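Local structure of Hth-type dhaklm operon transcriptional activator DHAS (Lactococcus lactis, 2IU5) at residues Ile17-Phe22 with Glu58-Trp63; Ala21-Met26 with Gln97-Lys102; Asn67-Leu72 with Arg91-Asn96. The protein activates transcription of the dhaKLM operon, in complex with DhaQ once dihydroxyacetone is present, by binding an inverted repeat that partly overlaps the -35 promoter sequence. The protein carries 1 engineered substitution. All coordinates share one frame; numbering follows the deposited sequence.

Interaction 1: Ile17-Phe22 with Glu58-Trp63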
ATOM      1  N   ILE A  17      -1.340  20.659  25.320  1.00 18.71           N
ATOM      2  CA  ILE A  17      -0.217  21.589  25.451  1.00 19.73           C
ATOM      3  C   ILE A  17       1.111  20.833  25.424  1.00 19.91           C
ATOM      4  O   ILE A  17       2.062  21.227  24.730  1.00 20.24           O
ATOM      5  CB  ILE A  17      -0.377  22.442  26.715  1.00 19.42           C
ATOM      6  CG1 ILE A  17      -1.602  23.347  26.608  1.00 21.36           C
ATOM      7  CG2 ILE A  17       0.887  23.261  26.991  1.00 21.46           C
ATOM      8  CD1 ILE A  17      -1.910  24.007  27.926  1.00 23.83           C
ATOM      9  N   ILE A  18       1.166  19.737  26.181  1.00 17.80           N
ATOM     10  CA  ILE A  18       2.381  18.920  26.228  1.00 18.78           C
ATOM     11  C   ILE A  18       2.664  18.341  24.836  1.00 19.66           C
ATOM     12  O   ILE A  18       3.785  18.390  24.348  1.00 19.13           O
ATOM     13  CB  ILE A  18       2.216  17.800  27.265  1.00 18.88           C
ATOM     14  CG1 ILE A  18       2.161  18.395  28.675  1.00 18.53           C
ATOM     15  CG2 ILE A  18       3.373  16.828  27.170  1.00 21.57           C
ATOM     16  CD1 ILE A  18       1.696  17.360  29.703  1.00 19.99           C
ATOM     17  N   ALA A  19       1.646  17.793  24.183  1.00 20.17           N
ATOM     18  CA  ALA A  19       1.826  17.250  22.835  1.00 20.77           C
ATOM     19  C   ALA A  19       2.306  18.286  21.810  1.00 20.71           C
ATOM     20  O   ALA A  19       3.188  18.016  20.963  1.00 21.35           O
ATOM     21  CB  ALA A  19       0.506  16.638  22.345  1.00 22.91           C
ATOM     22  N   LYS A  20       1.728  19.475  21.870  1.00 20.41           N
ATOM     23  CA  LYS A  20       2.153  20.554  20.974  1.00 21.51           C
ATOM     24  C   LYS A  20       3.628  20.889  21.177  1.00 21.51           C
ATOM     25  O   LYS A  20       4.377  21.063  20.210  1.00 21.99           O
ATOM     26  CB  LYS A  20       1.280  21.797  21.145  1.00 24.86           C
ATOM     27  CG  LYS A  20       1.563  22.893  20.135  1.00 29.30           C
ATOM     28  CD  LYS A  20       1.490  22.324  18.716  1.00 34.66           C
ATOM     29  CE  LYS A  20       1.405  23.421  17.642  1.00 38.88           C
ATOM     30  NZ  LYS A  20       2.739  24.063  17.444  1.00 41.17           N
ATOM     31  N   ALA A  21       4.025  20.980  22.441  1.00 20.01           N
ATOM     32  CA  ALA A  21       5.433  21.191  22.765  1.00 19.33           C
ATOM     33  C   ALA A  21       6.342  20.128  22.149  1.00 19.41           C
ATOM     34  O   ALA A  21       7.369  20.446  21.529  1.00 20.00           O
ATOM     35  CB  ALA A  21       5.610  21.258  24.267  1.00 20.20           C
ATOM     36  N   PHE A  22       5.958  18.863  22.324  1.00 18.82           N
ATOM     37  CA  PHE A  22       6.736  17.766  21.748  1.00 19.13           C
ATOM     38  C   PHE A  22       6.807  17.871  20.231  1.00 19.89           C
ATOM     39  O   PHE A  22       7.879  17.727  19.632  1.00 19.29           O
ATOM     40  CB  PHE A  22       6.121  16.459  22.156  1.00 20.47           C
ATOM     41  CG  PHE A  22       6.899  15.266  21.716  1.00 21.62           C
ATOM     42  CD1 PHE A  22       8.215  15.096  22.092  1.00 25.18           C
ATOM     43  CD2 PHE A  22       6.299  14.300  20.915  1.00 28.50           C
ATOM     44  CE1 PHE A  22       8.952  13.978  21.693  1.00 26.40           C
ATOM     45  CE2 PHE A  22       7.024  13.178  20.503  1.00 29.59           C
ATOM     46  CZ  PHE A  22       8.354  13.022  20.898  1.00 27.78           C
ATOM     47  N   GLU A  58       7.429   7.718  24.751  1.00 18.96           N
ATOM     48  CA  GLU A  58       6.752   6.701  23.923  1.00 20.34           C
ATOM     49  C   GLU A  58       5.265   6.767  24.183  1.00 20.90           C
ATOM     50  O   GLU A  58       4.457   6.710  23.248  1.00 21.22           O
ATOM     51  CB  GLU A  58       7.266   5.306  24.237  1.00 21.38           C
ATOM     52  CG  GLU A  58       8.600   5.033  23.588  1.00 23.26           C
ATOM     53  CD  GLU A  58       9.150   3.669  23.929  1.00 24.16           C
ATOM     54  OE1 GLU A  58       8.419   2.814  24.478  1.00 27.71           O
ATOM     55  OE2 GLU A  58      10.349   3.440  23.645  1.00 22.03           O
ATOM     56  N   GLU A  59       4.896   6.888  25.450  1.00 19.31           N
ATOM     57  CA  GLU A  59       3.463   7.027  25.743  1.00 20.04           C
ATOM     58  C   GLU A  59       2.885   8.311  25.151  1.00 19.88           C
ATOM     59  O   GLU A  59       1.732   8.321  24.711  1.00 20.31           O
ATOM     60  CB  GLU A  59       3.212   7.038  27.250  1.00 19.13           C
ATOM     61  CG  GLU A  59       3.425   5.693  27.935  1.00 21.65           C
ATOM     62  CD  GLU A  59       2.666   5.555  29.265  1.00 22.63           C
ATOM     63  OE1 GLU A  59       2.125   6.553  29.824  1.00 20.94           O
ATOM     64  OE2 GLU A  59       2.617   4.409  29.769  1.00 28.46           O
ATOM     65  N   LEU A  60       3.653   9.397  25.140  1.00 19.23           N
ATOM     66  CA  LEU A  60       3.195  10.652  24.585  1.00 18.74           C
ATOM     67  C   LEU A  60       3.008  10.469  23.076  1.00 19.59           C
ATOM     68  O   LEU A  60       1.993  10.919  22.537  1.00 20.24           O
ATOM     69  CB  LEU A  60       4.199  11.787  24.879  1.00 19.33           C
ATOM     70  CG  LEU A  60       3.788  13.105  24.255  1.00 18.45           C
ATOM     71  CD1 LEU A  60       2.368  13.534  24.710  1.00 19.94           C
ATOM     72  CD2 LEU A  60       4.806  14.165  24.644  1.00 22.07           C
ATOM     73  N   LEU A  61       3.958   9.810  22.408  1.00 19.97           N
ATOM     74  CA  LEU A  61       3.822   9.559  20.959  1.00 20.94           C
ATOM     75  C   LEU A  61       2.552   8.780  20.671  1.00 21.46           C
ATOM     76  O   LEU A  61       1.789   9.150  19.770  1.00 21.79           O
ATOM     77  CB  LEU A  61       5.028   8.773  20.419  1.00 22.52           C
ATOM     78  CG  LEU A  61       6.317   9.533  20.116  1.00 24.56           C
ATOM     79  CD1 LEU A  61       7.312   8.497  19.644  1.00 24.30           C
ATOM     80  CD2 LEU A  61       6.026  10.559  18.998  1.00 28.02           C
ATOM     81  N   SER A  62       2.318   7.708  21.419  1.00 20.74           N
ATOM     82  CA  SER A  62       1.141   6.874  21.206  1.00 21.70           C
ATOM     83  C   SER A  62      -0.107   7.743  21.299  1.00 21.30           C
ATOM     84  O   SER A  62      -1.040   7.631  20.484  1.00 21.30           O
ATOM     85  CB  SER A  62       1.102   5.772  22.259  1.00 23.68           C
ATOM     86  OG  SER A  62       2.112   4.819  21.979  1.00 30.01           O
ATOM     87  N   TRP A  63      -0.130   8.621  22.296  1.00 19.78           N
ATOM     88  CA  TRP A  63      -1.282   9.485  22.514  1.00 19.52           C
ATOM     89  C   TRP A  63      -1.457  10.440  21.339  1.00 18.36           C
ATOM     90  O   TRP A  63      -2.582  10.654  20.850  1.00 20.25           O
ATOM     91  CB  TRP A  63      -1.164  10.249  23.858  1.00 19.79           C
ATOM     92  CG  TRP A  63      -2.435  10.995  24.135  1.00 19.65           C
ATOM     93  CD1 TRP A  63      -3.559  10.488  24.693  1.00 21.96           C
ATOM     94  CD2 TRP A  63      -2.713  12.370  23.846  1.00 19.39           C
ATOM     95  NE1 TRP A  63      -4.528  11.447  24.784  1.00 23.95           N
ATOM     96  CE2 TRP A  63      -4.038  12.616  24.268  1.00 19.50           C
ATOM     97  CE3 TRP A  63      -1.984  13.418  23.275  1.00 20.78           C
ATOM     98  CZ2 TRP A  63      -4.648  13.864  24.148  1.00 20.69           C
ATOM     99  CZ3 TRP A  63      -2.592  14.657  23.152  1.00 22.75           C
ATOM    100  CH2 TRP A  63      -3.916  14.868  23.586  1.00 22.21           C
TER
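L60 sends both of its methyl groups across to I18, A19 and F22, inside the TetR-type helix-turn-helix domain. The contact joins helix 13-28, at the start of that domain, to helix 57-73, which leads on toward the C-terminal region. The two short segments cross at 102°, and their backbones are nearest between A19 and L60, with CA atoms 7.0 Å apart.

The purely aliphatic part of the contact centres on L60. With its CG anti to the backbone N (chi1 177°), the leucine fork reaches straight over to the other helix and splits there. CD2 lies 3.9 Å from CG2 of I18, the two side chains crossing at a slant. CD1 instead stands over the backbone of A19, 4.2 Å from its CA, where the small alanine lets the fork settle close to the helix.

The aromatic part has a ring on each helix. F22 runs past L60 in the opposite direction, and L60 CD2 approaches F22 CB to 3.6 Å and stays beside the base of the ring, neither squarely over its face nor at its edge. L61 crosses the outer part of the same ring at about a right angle.

I39 of helix 36-43 touches both I18 and F22, and F54 packs edge-to-face with W63. The indole of W63 turns its six-membered ring edge toward A19, whose CB lies near the ring plane, 3.8 Å from CZ3.

Interaction 2: Ala21-Met26 with Gln97-Lys102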
ATOM      1  N   ALA A  21       4.025  20.980  22.441  1.00 20.01           N
ATOM      2  CA  ALA A  21       5.433  21.191  22.765  1.00 19.33           C
ATOM      3  C   ALA A  21       6.342  20.128  22.149  1.00 19.41           C
ATOM      4  O   ALA A  21       7.369  20.446  21.529  1.00 20.00           O
ATOM      5  CB  ALA A  21       5.610  21.258  24.267  1.00 20.20           C
ATOM      6  N   PHE A  22       5.958  18.863  22.324  1.00 18.82           N
ATOM      7  CA  PHE A  22       6.736  17.766  21.748  1.00 19.13           C
ATOM      8  C   PHE A  22       6.807  17.871  20.231  1.00 19.89           C
ATOM      9  O   PHE A  22       7.879  17.727  19.632  1.00 19.29           O
ATOM     10  CB  PHE A  22       6.121  16.459  22.156  1.00 20.47           C
ATOM     11  CG  PHE A  22       6.899  15.266  21.716  1.00 21.62           C
ATOM     12  CD1 PHE A  22       8.215  15.096  22.092  1.00 25.18           C
ATOM     13  CD2 PHE A  22       6.299  14.300  20.915  1.00 28.50           C
ATOM     14  CE1 PHE A  22       8.952  13.978  21.693  1.00 26.40           C
ATOM     15  CE2 PHE A  22       7.024  13.178  20.503  1.00 29.59           C
ATOM     16  CZ  PHE A  22       8.354  13.022  20.898  1.00 27.78           C
ATOM     17  N   LYS A  23       5.657  18.122  19.608  1.00 19.69           N
ATOM     18  CA  LYS A  23       5.617  18.203  18.127  1.00 20.15           C
ATOM     19  C   LYS A  23       6.521  19.346  17.656  1.00 20.93           C
ATOM     20  O   LYS A  23       7.234  19.219  16.654  1.00 22.75           O
ATOM     21  CB  LYS A  23       4.185  18.333  17.614  1.00 21.96           C
ATOM     22  CG  LYS A  23       3.456  17.006  17.716  1.00 23.91           C
ATOM     23  CD  LYS A  23       2.084  17.025  17.032  1.00 27.35           C
ATOM     24  CE  LYS A  23       1.044  17.617  17.942  1.00 31.96           C
ATOM     25  NZ  LYS A  23      -0.285  17.727  17.222  1.00 30.71           N
ATOM     26  N   ASP A  24       6.502  20.471  18.367  1.00 22.21           N
ATOM     27  CA  ASP A  24       7.399  21.584  18.083  1.00 21.82           C
ATOM     28  C   ASP A  24       8.882  21.195  18.181  1.00 21.46           C
ATOM     29  O   ASP A  24       9.673  21.516  17.281  1.00 21.58           O
ATOM     30  CB  ASP A  24       7.082  22.777  18.985  1.00 25.39           C
ATOM     31  CG  ASP A  24       5.752  23.462  18.625  1.00 29.54           C
ATOM     32  OD1 ASP A  24       5.139  23.116  17.586  1.00 33.00           O
ATOM     33  OD2 ASP A  24       5.322  24.352  19.395  1.00 33.62           O
ATOM     34  N   LEU A  25       9.269  20.508  19.252  1.00 19.12           N
ATOM     35  CA  LEU A  25      10.665  20.077  19.388  1.00 19.66           C
ATOM     36  C   LEU A  25      11.069  19.069  18.308  1.00 18.75           C
ATOM     37  O   LEU A  25      12.212  19.066  17.856  1.00 17.59           O
ATOM     38  CB  LEU A  25      10.880  19.515  20.792  1.00 19.93           C
ATOM     39  CG  LEU A  25      10.782  20.588  21.883  1.00 21.09           C
ATOM     40  CD1 LEU A  25      10.441  19.971  23.223  1.00 23.64           C
ATOM     41  CD2 LEU A  25      12.057  21.415  22.005  1.00 26.08           C
ATOM     42  N   MET A  26      10.129  18.215  17.892  1.00 18.92           N
ATOM     43  CA  MET A  26      10.422  17.206  16.846  1.00 18.75           C
ATOM     44  C   MET A  26      10.665  17.828  15.473  1.00 20.28           C
ATOM     45  O   MET A  26      11.183  17.190  14.570  1.00 20.62           O
ATOM     46  CB  MET A  26       9.280  16.181  16.744  1.00 19.45           C
ATOM     47  CG  MET A  26       9.203  15.214  17.906  1.00 21.35           C
ATOM     48  SD  MET A  26      10.425  13.902  17.711  1.00 23.52           S
ATOM     49  CE  MET A  26       9.594  12.751  16.597  1.00 23.17           C
ATOM     50  N   GLN A  97       5.559  17.068   8.655  1.00 19.33           N
ATOM     51  CA  GLN A  97       6.254  16.121   7.797  1.00 19.20           C
ATOM     52  C   GLN A  97       7.556  15.632   8.446  1.00 19.53           C
ATOM     53  O   GLN A  97       7.905  14.448   8.352  1.00 19.49           O
ATOM     54  CB  GLN A  97       6.560  16.777   6.463  1.00 20.95           C
ATOM     55  CG  GLN A  97       7.390  15.970   5.529  1.00 26.16           C
ATOM     56  CD  GLN A  97       8.139  16.927   4.659  1.00 35.48           C
ATOM     57  OE1 GLN A  97       9.221  17.399   5.023  1.00 39.15           O
ATOM     58  NE2 GLN A  97       7.567  17.234   3.503  1.00 38.45           N
ATOM     59  N   ILE A  98       8.285  16.521   9.111  1.00 18.34           N
ATOM     60  CA  ILE A  98       9.561  16.108   9.669  1.00 18.42           C
ATOM     61  C   ILE A  98       9.317  15.142  10.828  1.00 18.91           C
ATOM     62  O   ILE A  98      10.004  14.129  10.963  1.00 19.36           O
ATOM     63  CB  ILE A  98      10.401  17.289  10.125  1.00 19.83           C
ATOM     64  CG1 ILE A  98      10.865  18.055   8.897  1.00 20.42           C
ATOM     65  CG2 ILE A  98      11.555  16.826  11.023  1.00 19.83           C
ATOM     66  CD1 ILE A  98      11.686  19.258   9.185  1.00 25.71           C
ATOM     67  N   PHE A  99       8.339  15.449  11.670  1.00 17.85           N
ATOM     68  CA  PHE A  99       7.918  14.574  12.763  1.00 18.52           C
ATOM     69  C   PHE A  99       7.642  13.188  12.208  1.00 20.31           C
ATOM     70  O   PHE A  99       8.163  12.195  12.740  1.00 19.81           O
ATOM     71  CB  PHE A  99       6.652  15.182  13.385  1.00 19.43           C
ATOM     72  CG  PHE A  99       6.016  14.400  14.511  1.00 20.49           C
ATOM     73  CD1 PHE A  99       6.438  14.528  15.824  1.00 24.73           C
ATOM     74  CD2 PHE A  99       4.969  13.537  14.248  1.00 24.85           C
ATOM     75  CE1 PHE A  99       5.826  13.803  16.842  1.00 26.40           C
ATOM     76  CE2 PHE A  99       4.363  12.814  15.261  1.00 26.54           C
ATOM     77  CZ  PHE A  99       4.793  12.946  16.560  1.00 23.25           C
ATOM     78  N   TYR A 100       6.821  13.115  11.150  1.00 18.79           N
ATOM     79  CA  TYR A 100       6.432  11.798  10.629  1.00 20.15           C
ATOM     80  C   TYR A 100       7.561  11.088   9.903  1.00 19.78           C
ATOM     81  O   TYR A 100       7.667   9.856   9.986  1.00 19.36           O
ATOM     82  CB  TYR A 100       5.088  11.794   9.860  1.00 20.52           C
ATOM     83  CG  TYR A 100       3.984  11.888  10.874  1.00 19.90           C
ATOM     84  CD1 TYR A 100       3.648  10.769  11.648  1.00 21.94           C
ATOM     85  CD2 TYR A 100       3.289  13.064  11.082  1.00 20.94           C
ATOM     86  CE1 TYR A 100       2.651  10.812  12.599  1.00 21.62           C
ATOM     87  CE2 TYR A 100       2.267  13.120  12.049  1.00 21.71           C
ATOM     88  CZ  TYR A 100       1.963  11.983  12.793  1.00 22.16           C
ATOM     89  OH  TYR A 100       0.978  12.011  13.744  1.00 23.50           O
ATOM     90  N   GLN A 101       8.415  11.817   9.192  1.00 19.70           N
ATOM     91  CA  GLN A 101       9.631  11.212   8.650  1.00 19.96           C
ATOM     92  C   GLN A 101      10.408  10.517   9.771  1.00 20.58           C
ATOM     93  O   GLN A 101      10.881   9.377   9.607  1.00 20.78           O
ATOM     94  CB  GLN A 101      10.570  12.269   8.075  1.00 21.66           C
ATOM     95  CG  GLN A 101      10.120  12.911   6.809  1.00 26.13           C
ATOM     96  CD  GLN A 101      11.148  13.895   6.297  1.00 29.84           C
ATOM     97  OE1 GLN A 101      12.069  14.294   7.027  1.00 29.37           O
ATOM     98  NE2 GLN A 101      11.004  14.294   5.037  1.00 31.26           N
ATOM     99  N   LYS A 102      10.540  11.206  10.904  1.00 19.81           N
ATOM    100  CA  LYS A 102      11.233  10.617  12.039  1.00 19.54           C
ATOM    101  C   LYS A 102      10.562   9.385  12.590  1.00 20.22           C
ATOM    102  O   LYS A 102      11.235   8.421  12.936  1.00 21.56           O
ATOM    103  CB  LYS A 102      11.500  11.647  13.127  1.00 19.04           C
ATOM    104  CG  LYS A 102      12.503  12.678  12.684  1.00 18.76           C
ATOM    105  CD  LYS A 102      12.623  13.808  13.695  1.00 21.37           C
ATOM    106  CE  LYS A 102      13.628  14.819  13.189  1.00 22.32           C
ATOM    107  NZ  LYS A 102      13.638  16.104  13.951  1.00 23.22           N
TER
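The ammonium group of K102 donates a 2.8 Å hydrogen bond from NZ to M26 O, approaching from above the carbonyl plane. The lysine chain is extended beyond CG, which carries NZ across to the last turns of helix 13-28, where it also bonds N29 O. Replacing K102 by a leucine would probably leave the M26 and N29 carbonyls without this shared donor and the end of the helix less firmly tied to helix 97-106.

Beneath the polar link, M26 wraps round the edge of the F99 ring. Its chain bends at chi2 and chi3 (-80° and -83°), folding back so that CB lies 3.4 Å from F99 CD1 while CE comes within 3.7 Å of the same carbon. The sulfur stands obliquely to the ring, 5.5 Å from SD to the F99 centroid, a Met-aromatic contact. K23 lays its CG over one face of F99, and its NZ ends in a salt bridge with D68. F22 CE2 meets F99 CE1 at 3.9 Å.

The contact thus pairs an apolar core with a cation beside carbonyls near a helix C-terminus, a placement likely to be favoured by the helix dipole.

Interaction 3: Asn67-Leu72 with Arg91-Asn96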
ATOM      1  N   ASN A  67      -4.821  10.541  19.142  1.00 23.96           N
ATOM      2  CA  ASN A  67      -5.631  11.743  19.258  1.00 23.28           C
ATOM      3  C   ASN A  67      -5.683  12.504  17.942  1.00 22.34           C
ATOM      4  O   ASN A  67      -6.747  12.949  17.519  1.00 22.93           O
ATOM      5  CB  ASN A  67      -5.005  12.671  20.285  1.00 25.73           C
ATOM      6  CG  ASN A  67      -5.706  14.014  20.342  1.00 29.18           C
ATOM      7  OD1 ASN A  67      -6.714  14.149  21.030  1.00 33.22           O
ATOM      8  ND2 ASN A  67      -5.178  15.014  19.616  1.00 32.50           N
ATOM      9  N   ASP A  68      -4.539  12.662  17.292  1.00 22.27           N
ATOM     10  CA  ASP A  68      -4.477  13.611  16.180  1.00 21.80           C
ATOM     11  C   ASP A  68      -5.261  13.051  14.991  1.00 21.96           C
ATOM     12  O   ASP A  68      -6.019  13.773  14.342  1.00 21.77           O
ATOM     13  CB  ASP A  68      -3.028  13.886  15.768  1.00 22.20           C
ATOM     14  CG  ASP A  68      -2.329  14.868  16.705  1.00 23.15           C
ATOM     15  OD1 ASP A  68      -2.910  15.233  17.756  1.00 26.42           O
ATOM     16  OD2 ASP A  68      -1.200  15.266  16.366  1.00 26.23           O
ATOM     17  N   PHE A  69      -5.083  11.765  14.695  1.00 21.25           N
ATOM     18  CA  PHE A  69      -5.810  11.165  13.581  1.00 21.61           C
ATOM     19  C   PHE A  69      -7.304  11.085  13.820  1.00 21.39           C
ATOM     20  O   PHE A  69      -8.079  11.329  12.894  1.00 23.75           O
ATOM     21  CB  PHE A  69      -5.212   9.819  13.174  1.00 22.53           C
ATOM     22  CG  PHE A  69      -3.894   9.965  12.465  1.00 22.99           C
ATOM     23  CD1 PHE A  69      -3.845  10.136  11.087  1.00 25.89           C
ATOM     24  CD2 PHE A  69      -2.692   9.938  13.175  1.00 23.94           C
ATOM     25  CE1 PHE A  69      -2.603  10.275  10.433  1.00 25.65           C
ATOM     26  CE2 PHE A  69      -1.452  10.073  12.532  1.00 22.43           C
ATOM     27  CZ  PHE A  69      -1.404  10.242  11.165  1.00 24.77           C
ATOM     28  N   ALA A  70      -7.724  10.753  15.034  1.00 21.68           N
ATOM     29  CA  ALA A  70      -9.162  10.767  15.354  1.00 21.07           C
ATOM     30  C   ALA A  70      -9.760  12.167  15.251  1.00 20.35           C
ATOM     31  O   ALA A  70     -10.878  12.347  14.765  1.00 21.81           O
ATOM     32  CB  ALA A  70      -9.388  10.211  16.748  1.00 21.04           C
ATOM     33  N   GLU A  71      -9.010  13.166  15.711  1.00 21.61           N
ATOM     34  CA  GLU A  71      -9.513  14.521  15.711  1.00 23.30           C
ATOM     35  C   GLU A  71      -9.750  14.962  14.281  1.00 22.29           C
ATOM     36  O   GLU A  71     -10.758  15.617  13.994  1.00 24.87           O
ATOM     37  CB  GLU A  71      -8.562  15.453  16.445  1.00 25.54           C
ATOM     38  CG  GLU A  71      -8.658  15.254  17.939  1.00 31.34           C
ATOM     39  CD  GLU A  71      -8.147  16.435  18.737  1.00 38.19           C
ATOM     40  OE1 GLU A  71      -7.345  17.222  18.176  1.00 39.46           O
ATOM     41  OE2 GLU A  71      -8.562  16.553  19.919  1.00 39.23           O
ATOM     42  N   LEU A  72      -8.823  14.589  13.404  1.00 22.58           N
ATOM     43  CA  LEU A  72      -8.863  15.045  12.018  1.00 23.34           C
ATOM     44  C   LEU A  72      -9.950  14.342  11.227  1.00 23.34           C
ATOM     45  O   LEU A  72     -10.597  14.962  10.368  1.00 25.37           O
ATOM     46  CB  LEU A  72      -7.508  14.846  11.343  1.00 24.03           C
ATOM     47  CG  LEU A  72      -6.423  15.811  11.833  1.00 25.56           C
ATOM     48  CD1 LEU A  72      -5.055  15.202  11.577  1.00 26.19           C
ATOM     49  CD2 LEU A  72      -6.539  17.188  11.206  1.00 29.77           C
ATOM     50  N   ARG A  91      -2.897  18.465   5.056  1.00 18.82           N
ATOM     51  CA  ARG A  91      -2.247  19.633   5.624  1.00 18.50           C
ATOM     52  C   ARG A  91      -1.517  19.319   6.923  1.00 19.61           C
ATOM     53  O   ARG A  91      -0.417  19.817   7.147  1.00 19.76           O
ATOM     54  CB  ARG A  91      -3.269  20.730   5.878  1.00 20.42           C
ATOM     55  CG  ARG A  91      -3.623  21.464   4.619  1.00 22.01           C
ATOM     56  CD  ARG A  91      -4.402  22.751   4.870  1.00 21.54           C
ATOM     57  NE  ARG A  91      -4.750  23.290   3.576  1.00 24.33           N
ATOM     58  CZ  ARG A  91      -5.727  24.168   3.390  1.00 23.68           C
ATOM     59  NH1 ARG A  91      -6.435  24.591   4.435  1.00 27.52           N
ATOM     60  NH2 ARG A  91      -5.983  24.614   2.176  1.00 26.31           N
ATOM     61  N   TYR A  92      -2.115  18.505   7.777  1.00 18.30           N
ATOM     62  CA  TYR A  92      -1.503  18.118   9.042  1.00 19.05           C
ATOM     63  C   TYR A  92      -0.224  17.357   8.772  1.00 20.17           C
ATOM     64  O   TYR A  92       0.813  17.591   9.417  1.00 20.04           O
ATOM     65  CB  TYR A  92      -2.495  17.250   9.811  1.00 20.25           C
ATOM     66  CG  TYR A  92      -1.887  16.488  10.984  1.00 19.50           C
ATOM     67  CD1 TYR A  92      -1.690  17.106  12.216  1.00 20.78           C
ATOM     68  CD2 TYR A  92      -1.524  15.151  10.844  1.00 20.51           C
ATOM     69  CE1 TYR A  92      -1.140  16.399  13.286  1.00 22.02           C
ATOM     70  CE2 TYR A  92      -0.977  14.436  11.893  1.00 20.28           C
ATOM     71  CZ  TYR A  92      -0.789  15.069  13.105  1.00 22.33           C
ATOM     72  OH  TYR A  92      -0.242  14.323  14.118  1.00 24.10           O
ATOM     73  N   LEU A  93      -0.267  16.435   7.816  1.00 19.76           N
ATOM     74  CA  LEU A  93       0.923  15.631   7.511  1.00 19.08           C
ATOM     75  C   LEU A  93       2.011  16.503   6.903  1.00 20.46           C
ATOM     76  O   LEU A  93       3.201  16.295   7.182  1.00 22.61           O
ATOM     77  CB  LEU A  93       0.597  14.449   6.587  1.00 20.87           C
ATOM     78  CG  LEU A  93      -0.347  13.468   7.284  1.00 20.34           C
ATOM     79  CD1 LEU A  93      -0.817  12.463   6.239  1.00 22.62           C
ATOM     80  CD2 LEU A  93       0.345  12.736   8.420  1.00 23.05           C
ATOM     81  N   ASP A  94       1.644  17.482   6.079  1.00 19.08           N
ATOM     82  CA  ASP A  94       2.645  18.414   5.543  1.00 20.06           C
ATOM     83  C   ASP A  94       3.307  19.271   6.647  1.00 19.56           C
ATOM     84  O   ASP A  94       4.528  19.437   6.670  1.00 20.15           O
ATOM     85  CB  ASP A  94       1.996  19.359   4.528  1.00 22.07           C
ATOM     86  CG  ASP A  94       1.880  18.762   3.146  1.00 26.72           C
ATOM     87  OD1 ASP A  94       2.537  17.724   2.882  1.00 30.66           O
ATOM     88  OD2 ASP A  94       1.125  19.339   2.321  1.00 25.56           O
ATOM     89  N   GLU A  95       2.493  19.817   7.546  1.00 18.85           N
ATOM     90  CA  GLU A  95       2.990  20.645   8.632  1.00 19.94           C
ATOM     91  C   GLU A  95       3.918  19.816   9.499  1.00 18.62           C
ATOM     92  O   GLU A  95       4.974  20.300   9.945  1.00 20.10           O
ATOM     93  CB  GLU A  95       1.826  21.159   9.469  1.00 22.89           C
ATOM     94  CG  GLU A  95       2.282  21.945  10.664  1.00 28.61           C
ATOM     95  CD  GLU A  95       1.140  22.697  11.305  1.00 33.53           C
ATOM     96  OE1 GLU A  95       0.094  22.849  10.633  1.00 37.50           O
ATOM     97  OE2 GLU A  95       1.315  23.120  12.474  1.00 37.92           O
ATOM     98  N   ASN A  96       3.524  18.569   9.731  1.00 19.24           N
ATOM     99  CA  ASN A  96       4.289  17.710  10.619  1.00 18.64           C
ATOM    100  C   ASN A  96       5.112  16.690   9.851  1.00 18.08           C
ATOM    101  O   ASN A  96       5.331  15.574  10.344  1.00 18.31           O
ATOM    102  CB  ASN A  96       3.361  17.004  11.600  1.00 20.57           C
ATOM    103  CG  ASN A  96       2.730  17.956  12.568  1.00 21.38           C
ATOM    104  OD1 ASN A  96       3.360  18.400  13.531  1.00 25.99           O
ATOM    105  ND2 ASN A  96       1.477  18.290  12.326  1.00 21.21           N
TER
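The phenol ring of Y92 projects from helix 82-95 into a niche made by D68, F69 and L72, tying it to helix 57-73, the connecting helix of the TetR fold. The two helices run roughly antiparallel. CG of Y92 lies anti to the backbone N (chi1 166°), an arrangement that aims the ring directly at the opposite helix.

Each neighbour meets a different part of this ring. L72 comes over one face, with CD1 3.8 Å from the Y92 centroid in a CH-pi contact and shifted toward CG. F69 offers its own face to the edge of Y92 in a T-shaped pair, planes at 79° and centroids 5.8 Å apart. The tip of the F69 ring continues to L93, where CZ lies 4.1 Å from CD2.

At the hydroxyl end, Y92 OH donates to D68 OD2 at 2.6 Å along the anti lone pair, with the carboxylate standing at 89° to the ring; the hydroxyl also hydrogen-bonds Y100 OH of helix 97-106. The other oxygen, D68 OD1, accepts from N67 ND2 at 2.9 Å, so both carboxylate oxygens are engaged. D68 OD2 also holds K23, which probably helps keep the acid ionised in this buried setting.

At the base of the tyrosine, Y92 O takes two donors from opposite faces of its plane, N96 N at 2.9 Å and N96 ND2 at 3.1 Å.

Interaction 1 lies within the DNA-binding domain; interactions 2 and 3 join it to the C-terminal region, and the three centres are 10 to 13 Å apart. Interactions 1 and 2 share helix 13-28, including F22, and touch where L61 packs on F99. Interactions 1 and 3 both use helix 57-73 and follow one another along the chain, whereas interaction 3 is nested within the loop that interaction 2 closes. The salt bridge from K23 to D68 ties helix 13-28 to helix 57-73, whose D68 meets Y92 of helix 82-95, and a probable hydrogen bond between Y92 and Y100 carries on to helix 97-106, consistent with the two regions being mechanically connected.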